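Long-range contacts in protease Do-like 2, chloroplastic (Arabidopsis thaliana, PDB 4FLN), which is a chloroplast serine protease that makes the primary cleavage of the photodamaged D1 protein in plant photosystem II: residues S151-G156 with P203-Q208; G188-A193 with I227-P232; S77-G82 with E138-G143. One frame throughout, in Å; residues are numbered along the deposited sequence.

In the fold
All three contacts lie in the trypsin-like protease domain, built of two six-stranded antiparallel barrels. Contacts 1 and 2 are strand pairs of the second barrel, their centres 11 Å apart, and they meet inside it: A204 CB is 4.0 Å from V230 CG1, and V154 CG2 is 4.0 Å from I191 CD1. Contact 3 sets the last part of first-barrel strand 72-82 against the linker between the barrels, and reaches contact 1 where L140 CG packs on F205 CE1 at 3.8 Å. Contacts 2 and 3 do not touch. Between side chains, V154, Y229 and F79 are about 7, 8 and 9 Å from S200, which by similarity is the charge relay serine.

Contact 1 of 3, residues S151-G156 with P203-Q208; sequences SVTVVG and PAFNDQ
P203 opens the pairing that closes the second barrel of this chymotrypsin-like protease, where the barrel's first strand, 151-156, meets its fourth, 203-205, antiparallel. P203 O takes the N-H of V155, N to O 3.0 Å, in a nearly straight bond (171°). The proline has no N-H to return a bond to V155 O, and its ring CD lies beside that oxygen, so the pair is bonded in one direction. Proline suits this strand start, its ring CG packing on V155 CB; both residues also pack on V50 of the first barrel. A204 comes next, in a non-hydrogen-bonded pair with V154; its CB touches both V152 CG1, 4.0 Å away, and V154 CG2, and the small methyl suits a barrel interior that I212 also fills. F205 turns to the other face, beside T153. Here the backbone bonds run both ways, F205 N to T153 O at 2.6 Å and T153 N to F205 O at 3.2 Å, the latter donor tilted 16° from the carbonyl plane. With CG1 anti to the backbone N (chi1 176°), V155 turns CG2 beside that N and into the ring plane, 3.8 Å from F205 CE2. T153 OG1 comes near the same edge and packs on F205 CB at 3.6 Å. The chain leaves the strand at N206, and D207 then brings OD2 to 4.2 Å from S151 CB; S151 OG itself makes a weak hydrogen bond with K168 NZ.

Contact 2 of 3, residues G188-A193 with I227-P232; sequences GIQIDA and IGYVIP
I189 and V230 face each other as a hydrogen-bonded antiparallel pair, and I191 repeats the arrangement with G228. They join strands 185-191 and 228-232, third and sixth in the second barrel of the chymotrypsin-like fold and neighbours in its sheet. The bond from I189 N to V230 O, 3.0 Å, lies in the carbonyl plane; the return bond from V230 N to I189 O is more bent, 139° at the hydrogen. I191 N gives a straighter bond to G228 O at 2.9 Å, whereas G228 N reaches I191 O from well outside its carbonyl plane, tilted 34°. Glycine fits at G228 because a CB there would run into A193 O.

Side chains then sort by face. I189, I191 and V230 supply branched, apolar bulk on one: I189 CB meets V230 CB at 4.1 Å. With CG1 beside the backbone N (chi1 -56°), I189 also carries CD1 past the ring of P232, 3.6 Å from its CB. On the other face Q190 and Y229 lie side by side and point the same way, Q190 CG being 3.9 Å from Y229 CE1. Replaced by an alanine, Q190 would lose CG and the rest of its chain, which would probably leave a gap beside Y229 CE1 and the ring freer to shift.

Further out, strand 165-178 hydrogen-bonds to the other edge of strand 185-191. I191 packs on V152 and V154, and V230 on I212. The pairing thus sets a hydrocarbon face toward the barrel interior and keeps the polar, partly exposed Q190 and Y229 on the other.

Contact 3 of 3, residues S77-G82 with E138-G143; sequences SAFMIG and EPLRLG
P139 and L140, in the irregular linker between the two barrels, lie against M80 and its neighbours in the last part of first-barrel strand 72-82. It is a small, largely apolar contact fixed by one backbone hydrogen bond: L140 N points at M80 O, 2.8 Å away and almost straight (175°).

P139 stands just before that bond. Its rigid ring presents a fixed apolar surface to M80 CB, 3.8 Å from P139 CB, and to the backbone at G82, whose N is 3.4 Å from the same P139 CB. G82 has a positive phi (108°), and a CB at these backbone angles would crowd the preceding carbonyl oxygen; glycine therefore suits this point. M80 directs its extended chain away from P139 and L140, onto F133, W134 and A137 earlier in the same linker, so of its side chain only CB meets P139.

L140 sends CD2 to F79, the two side chains crossing at about a right angle. The leucine methyl touches F79 CD2 at 3.8 Å and F79 CB at 3.9 Å. The phenylalanine is placed for this by a chi1 of 56°, which sets its ring between the backbone N and the carbonyl carbon. Leucine suits its place because this methyl meets F79 while the side chain also packs on F205 and A49. F79 in turn packs on P203, C211 and V214 of the second barrel.

R141 continues the linker with a backbone hydrogen bond to C211. Tying residues 79-82 of the first barrel to the second in this way is in keeping with the two-barrel chymotrypsin-like fold, whose active site lies between the barrels.

Contact 1 of 3, residues S151-G156 with P203-Q208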
loop_
_atom_site.group_PDB
_atom_site.type_symbol
_atom_site.label_atom_id
_atom_site.label_comp_id
_atom_site.label_asym_id
_atom_site.label_seq_id
_atom_site.Cartn_x
_atom_site.Cartn_y
_atom_site.Cartn_z
ATOM N N SER B 151 -21.713 31.587 -17.120
ATOM C CA SER B 151 -20.711 31.839 -16.104
ATOM C C SER B 151 -21.320 31.619 -14.722
ATOM O O SER B 151 -22.450 32.032 -14.473
ATOM C CB SER B 151 -20.201 33.274 -16.236
ATOM O OG SER B 151 -19.168 33.526 -15.307
ATOM N N VAL B 152 -20.582 30.958 -13.831
ATOM C CA VAL B 152 -21.031 30.790 -12.449
ATOM C C VAL B 152 -19.922 31.145 -11.460
ATOM O O VAL B 152 -18.746 30.904 -11.723
ATOM C CB VAL B 152 -21.480 29.345 -12.155
ATOM C CG1 VAL B 152 -22.236 29.285 -10.827
ATOM C CG2 VAL B 152 -22.352 28.836 -13.252
ATOM N N THR B 153 -20.289 31.731 -10.327
ATOM C CA THR B 153 -19.345 31.840 -9.223
ATOM C C THR B 153 -19.988 31.280 -7.965
ATOM O O THR B 153 -21.171 31.514 -7.695
ATOM C CB THR B 153 -18.838 33.288 -8.955
ATOM O OG1 THR B 153 -19.862 34.051 -8.313
ATOM C CG2 THR B 153 -18.430 33.978 -10.235
ATOM N N VAL B 154 -19.195 30.521 -7.215
ATOM C CA VAL B 154 -19.611 29.942 -5.953
ATOM C C VAL B 154 -18.949 30.734 -4.835
ATOM O O VAL B 154 -17.748 30.990 -4.888
ATOM C CB VAL B 154 -19.169 28.473 -5.890
ATOM C CG1 VAL B 154 -19.140 27.949 -4.457
ATOM C CG2 VAL B 154 -20.054 27.624 -6.779
ATOM N N VAL B 155 -19.731 31.132 -3.837
ATOM C CA VAL B 155 -19.224 31.893 -2.695
ATOM C C VAL B 155 -19.435 31.163 -1.368
ATOM O O VAL B 155 -20.528 30.672 -1.080
ATOM C CB VAL B 155 -19.901 33.270 -2.612
ATOM C CG1 VAL B 155 -19.442 34.013 -1.384
ATOM C CG2 VAL B 155 -19.593 34.077 -3.863
ATOM N N GLY B 156 -18.392 31.103 -0.550
ATOM C CA GLY B 156 -18.470 30.379 0.704
ATOM C C GLY B 156 -17.284 30.584 1.624
ATOM O O GLY B 156 -16.394 31.387 1.349
ATOM N N PRO B 203 -24.062 30.256 -1.715
ATOM C CA PRO B 203 -24.727 30.509 -3.001
ATOM C C PRO B 203 -23.853 30.295 -4.245
ATOM O O PRO B 203 -22.643 30.524 -4.213
ATOM C CB PRO B 203 -25.111 31.989 -2.896
ATOM C CG PRO B 203 -23.996 32.580 -2.084
ATOM C CD PRO B 203 -23.557 31.503 -1.108
ATOM N N ALA B 204 -24.487 29.867 -5.336
ATOM C CA ALA B 204 -23.878 29.883 -6.668
ATOM C C ALA B 204 -24.546 30.967 -7.528
ATOM O O ALA B 204 -25.764 30.947 -7.708
ATOM C CB ALA B 204 -24.024 28.543 -7.310
ATOM N N PHE B 205 -23.750 31.899 -8.060
ATOM C CA PHE B 205 -24.268 33.117 -8.707
ATOM C C PHE B 205 -24.204 33.159 -10.238
ATOM O O PHE B 205 -23.286 32.617 -10.847
ATOM C CB PHE B 205 -23.491 34.344 -8.230
ATOM C CG PHE B 205 -23.830 34.804 -6.846
ATOM C CD1 PHE B 205 -25.017 35.464 -6.591
ATOM C CD2 PHE B 205 -22.928 34.626 -5.804
ATOM C CE1 PHE B 205 -25.314 35.913 -5.313
ATOM C CE2 PHE B 205 -23.219 35.073 -4.526
ATOM C CZ PHE B 205 -24.412 35.718 -4.280
ATOM N N ASN B 206 -25.165 33.867 -10.829
ATOM C CA ASN B 206 -25.107 34.322 -12.219
ATOM C C ASN B 206 -24.040 35.367 -12.335
ATOM O O ASN B 206 -23.371 35.697 -11.365
ATOM C CB ASN B 206 -26.369 35.096 -12.576
ATOM C CG ASN B 206 -27.526 34.222 -12.871
ATOM O OD1 ASN B 206 -28.644 34.512 -12.456
ATOM N ND2 ASN B 206 -27.285 33.142 -13.606
ATOM N N ASP B 207 -23.905 35.928 -13.526
ATOM C CA ASP B 207 -23.158 37.166 -13.663
ATOM C C ASP B 207 -24.094 38.356 -13.425
ATOM O O ASP B 207 -23.659 39.506 -13.391
ATOM C CB ASP B 207 -22.462 37.258 -15.024
ATOM C CG ASP B 207 -23.386 36.926 -16.175
ATOM O OD1 ASP B 207 -24.602 37.198 -16.063
ATOM O OD2 ASP B 207 -22.896 36.386 -17.191
ATOM N N GLN B 208 -25.382 38.074 -13.248
ATOM C CA GLN B 208 -26.330 39.122 -12.884
ATOM C C GLN B 208 -26.555 39.221 -11.376
ATOM O O GLN B 208 -27.351 40.029 -10.919
ATOM C CB GLN B 208 -27.669 38.926 -13.593
ATOM C CG GLN B 208 -27.663 39.315 -15.053
ATOM C CD GLN B 208 -28.276 38.238 -15.923
ATOM O OE1 GLN B 208 -28.034 37.044 -15.715
ATOM N NE2 GLN B 208 -29.081 38.651 -16.900
#

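Contact 2 of 3, residues G188-A193 with I227-P232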
loop_
_atom_site.group_PDB
_atom_site.type_symbol
_atom_site.label_atom_id
_atom_site.label_comp_id
_atom_site.label_asym_id
_atom_site.label_seq_id
_atom_site.Cartn_x
_atom_site.Cartn_y
_atom_site.Cartn_z
ATOM N N GLY B 188 -29.634 18.499 -11.205
ATOM C CA GLY B 188 -28.452 19.104 -10.624
ATOM C C GLY B 188 -27.634 19.830 -11.671
ATOM O O GLY B 188 -27.700 19.493 -12.848
ATOM N N ILE B 189 -26.860 20.822 -11.238
ATOM C CA ILE B 189 -25.997 21.581 -12.132
ATOM C C ILE B 189 -24.551 21.248 -11.824
ATOM O O ILE B 189 -24.137 21.312 -10.673
ATOM C CB ILE B 189 -26.181 23.104 -11.947
ATOM C CG1 ILE B 189 -27.643 23.504 -12.140
ATOM C CG2 ILE B 189 -25.284 23.886 -12.902
ATOM C CD1 ILE B 189 -27.946 24.909 -11.661
ATOM N N GLN B 190 -23.791 20.879 -12.852
ATOM C CA GLN B 190 -22.351 20.670 -12.725
ATOM C C GLN B 190 -21.615 21.939 -13.125
ATOM O O GLN B 190 -21.957 22.574 -14.120
ATOM C CB GLN B 190 -21.904 19.563 -13.658
ATOM C CG GLN B 190 -21.644 18.222 -13.033
ATOM C CD GLN B 190 -21.044 17.250 -14.041
ATOM O OE1 GLN B 190 -20.154 17.616 -14.816
ATOM N NE2 GLN B 190 -21.528 16.010 -14.037
ATOM N N ILE B 191 -20.600 22.312 -12.361
ATOM C CA ILE B 191 -19.776 23.452 -12.742
ATOM C C ILE B 191 -18.314 23.079 -12.926
ATOM O O ILE B 191 -17.822 22.094 -12.390
ATOM C CB ILE B 191 -19.879 24.637 -11.746
ATOM C CG1 ILE B 191 -19.470 24.195 -10.342
ATOM C CG2 ILE B 191 -21.288 25.275 -11.768
ATOM C CD1 ILE B 191 -18.648 25.236 -9.631
ATOM N N ASP B 192 -17.627 23.948 -13.642
ATOM C CA ASP B 192 -16.306 23.745 -14.214
ATOM C C ASP B 192 -15.228 24.025 -13.161
ATOM O O ASP B 192 -14.041 24.045 -13.458
ATOM C CB ASP B 192 -16.221 24.742 -15.380
ATOM C CG ASP B 192 -14.925 24.695 -16.124
ATOM O OD1 ASP B 192 -14.014 25.470 -15.761
ATOM O OD2 ASP B 192 -14.837 23.925 -17.100
ATOM N N ALA B 193 -15.647 24.288 -11.929
ATOM C CA ALA B 193 -14.720 24.687 -10.868
ATOM C C ALA B 193 -14.894 23.839 -9.615
ATOM O O ALA B 193 -16.009 23.465 -9.265
ATOM C CB ALA B 193 -14.911 26.162 -10.532
ATOM N N ILE B 227 -14.597 19.313 -10.496
ATOM C CA ILE B 227 -15.982 19.534 -10.862
ATOM C C ILE B 227 -16.820 19.742 -9.606
ATOM O O ILE B 227 -16.907 18.860 -8.751
ATOM C CB ILE B 227 -16.541 18.377 -11.698
ATOM C CG1 ILE B 227 -18.021 18.183 -11.400
ATOM C CG2 ILE B 227 -15.792 17.106 -11.408
ATOM C CD1 ILE B 227 -18.588 16.966 -12.057
ATOM N N GLY B 228 -17.415 20.924 -9.493
ATOM C CA GLY B 228 -18.260 21.241 -8.362
ATOM C C GLY B 228 -19.717 20.972 -8.661
ATOM O O GLY B 228 -20.133 21.010 -9.821
ATOM N N TYR B 229 -20.493 20.718 -7.611
ATOM C CA TYR B 229 -21.919 20.437 -7.756
ATOM C C TYR B 229 -22.809 21.515 -7.159
ATOM O O TYR B 229 -22.468 22.153 -6.165
ATOM C CB TYR B 229 -22.253 19.089 -7.139
ATOM C CG TYR B 229 -21.571 17.963 -7.853
ATOM C CD1 TYR B 229 -22.147 17.383 -8.978
ATOM C CD2 TYR B 229 -20.340 17.493 -7.423
ATOM C CE1 TYR B 229 -21.521 16.354 -9.648
ATOM C CE2 TYR B 229 -19.708 16.465 -8.083
ATOM C CZ TYR B 229 -20.302 15.900 -9.196
ATOM O OH TYR B 229 -19.671 14.874 -9.855
ATOM N N VAL B 230 -23.962 21.719 -7.778
ATOM C CA VAL B 230 -24.891 22.733 -7.304
ATOM C C VAL B 230 -26.326 22.244 -7.326
ATOM O O VAL B 230 -26.833 21.830 -8.364
ATOM C CB VAL B 230 -24.803 24.023 -8.143
ATOM C CG1 VAL B 230 -25.842 25.029 -7.665
ATOM C CG2 VAL B 230 -23.402 24.611 -8.074
ATOM N N ILE B 231 -26.982 22.305 -6.178
ATOM C CA ILE B 231 -28.416 22.101 -6.126
ATOM C C ILE B 231 -29.112 23.298 -6.777
ATOM O O ILE B 231 -29.006 24.420 -6.278
ATOM C CB ILE B 231 -28.866 21.975 -4.678
ATOM C CG1 ILE B 231 -28.102 20.831 -4.008
ATOM C CG2 ILE B 231 -30.373 21.758 -4.610
ATOM C CD1 ILE B 231 -27.833 21.017 -2.539
ATOM N N PRO B 232 -29.812 23.070 -7.905
ATOM C CA PRO B 232 -30.419 24.193 -8.639
ATOM C C PRO B 232 -31.619 24.839 -7.942
ATOM O O PRO B 232 -32.238 24.254 -7.038
ATOM C CB PRO B 232 -30.860 23.561 -9.967
ATOM C CG PRO B 232 -30.943 22.100 -9.696
ATOM C CD PRO B 232 -29.900 21.806 -8.659
#

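Contact 3 of 3, residues S77-G82 with E138-G143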
loop_
_atom_site.group_PDB
_atom_site.type_symbol
_atom_site.label_atom_id
_atom_site.label_comp_id
_atom_site.label_asym_id
_atom_site.label_seq_id
_atom_site.Cartn_x
_atom_site.Cartn_y
_atom_site.Cartn_z
ATOM N N SER B 77 -21.391 26.729 4.861
ATOM C CA SER B 77 -21.881 28.021 4.380
ATOM C C SER B 77 -23.395 28.119 4.275
ATOM O O SER B 77 -24.086 27.138 4.013
ATOM C CB SER B 77 -21.245 28.376 3.039
ATOM O OG SER B 77 -19.857 28.581 3.198
ATOM N N ALA B 78 -23.897 29.326 4.484
ATOM C CA ALA B 78 -25.311 29.617 4.307
ATOM C C ALA B 78 -25.474 31.036 3.766
ATOM O O ALA B 78 -24.512 31.805 3.738
ATOM C CB ALA B 78 -26.065 29.434 5.617
ATOM N N PHE B 79 -26.676 31.378 3.312
ATOM C CA PHE B 79 -26.918 32.725 2.806
ATOM C C PHE B 79 -28.352 33.173 3.011
ATOM O O PHE B 79 -29.256 32.356 3.153
ATOM C CB PHE B 79 -26.539 32.827 1.327
ATOM C CG PHE B 79 -27.237 31.830 0.447
ATOM C CD1 PHE B 79 -26.750 30.537 0.317
ATOM C CD2 PHE B 79 -28.366 32.188 -0.272
ATOM C CE1 PHE B 79 -27.386 29.619 -0.504
ATOM C CE2 PHE B 79 -29.006 31.271 -1.095
ATOM C CZ PHE B 79 -28.516 29.989 -1.208
ATOM N N MET B 80 -28.550 34.485 3.007
ATOM C CA MET B 80 -29.864 35.068 3.223
ATOM C C MET B 80 -30.703 34.994 1.956
ATOM O O MET B 80 -30.340 35.560 0.923
ATOM C CB MET B 80 -29.715 36.528 3.649
ATOM C CG MET B 80 -28.808 36.724 4.852
ATOM S SD MET B 80 -28.471 38.458 5.193
ATOM C CE MET B 80 -27.379 38.328 6.607
ATOM N N ILE B 81 -31.822 34.280 2.044
ATOM C CA ILE B 81 -32.750 34.147 0.927
ATOM C C ILE B 81 -33.948 35.074 1.026
ATOM O O ILE B 81 -34.829 35.046 0.171
ATOM C CB ILE B 81 -33.258 32.721 0.798
ATOM C CG1 ILE B 81 -33.903 32.272 2.107
ATOM C CG2 ILE B 81 -32.117 31.802 0.431
ATOM C CD1 ILE B 81 -34.348 30.839 2.077
ATOM N N GLY B 82 -33.981 35.895 2.069
ATOM C CA GLY B 82 -35.113 36.775 2.294
ATOM C C GLY B 82 -35.963 36.338 3.470
ATOM O O GLY B 82 -35.751 35.264 4.037
ATOM N N GLU B 138 -29.065 42.621 3.196
ATOM C CA GLU B 138 -29.606 42.706 1.842
ATOM C C GLU B 138 -29.534 41.337 1.173
ATOM O O GLU B 138 -28.547 41.016 0.503
ATOM C CB GLU B 138 -28.850 43.740 1.026
ATOM N N PRO B 139 -30.593 40.532 1.354
ATOM C CA PRO B 139 -30.703 39.121 0.964
ATOM C C PRO B 139 -30.644 38.879 -0.546
ATOM O O PRO B 139 -30.735 39.812 -1.344
ATOM C CB PRO B 139 -32.068 38.705 1.524
ATOM C CG PRO B 139 -32.831 39.973 1.650
ATOM C CD PRO B 139 -31.818 41.012 2.016
ATOM N N LEU B 140 -30.463 37.615 -0.916
ATOM C CA LEU B 140 -30.305 37.209 -2.305
ATOM C C LEU B 140 -31.627 36.794 -2.940
ATOM O O LEU B 140 -32.509 36.259 -2.271
ATOM C CB LEU B 140 -29.306 36.054 -2.397
ATOM C CG LEU B 140 -27.805 36.358 -2.510
ATOM C CD1 LEU B 140 -27.470 37.843 -2.345
ATOM C CD2 LEU B 140 -27.026 35.504 -1.524
ATOM N N ARG B 141 -31.767 37.059 -4.234
ATOM C CA ARG B 141 -32.942 36.618 -4.977
ATOM C C ARG B 141 -32.597 35.409 -5.848
ATOM O O ARG B 141 -31.462 35.269 -6.310
ATOM C CB ARG B 141 -33.509 37.756 -5.819
ATOM N N LEU B 142 -33.571 34.526 -6.057
ATOM C CA LEU B 142 -33.330 33.288 -6.795
ATOM C C LEU B 142 -33.488 33.440 -8.296
ATOM O O LEU B 142 -34.554 33.818 -8.778
ATOM C CB LEU B 142 -34.274 32.193 -6.327
ATOM C CG LEU B 142 -34.242 31.872 -4.842
ATOM C CD1 LEU B 142 -34.560 30.402 -4.662
ATOM C CD2 LEU B 142 -32.884 32.209 -4.253
ATOM N N GLY B 143 -32.426 33.116 -9.032
ATOM C CA GLY B 143 -32.453 33.158 -10.483
ATOM C C GLY B 143 -33.135 31.955 -11.107
ATOM O O GLY B 143 -33.446 30.981 -10.430
#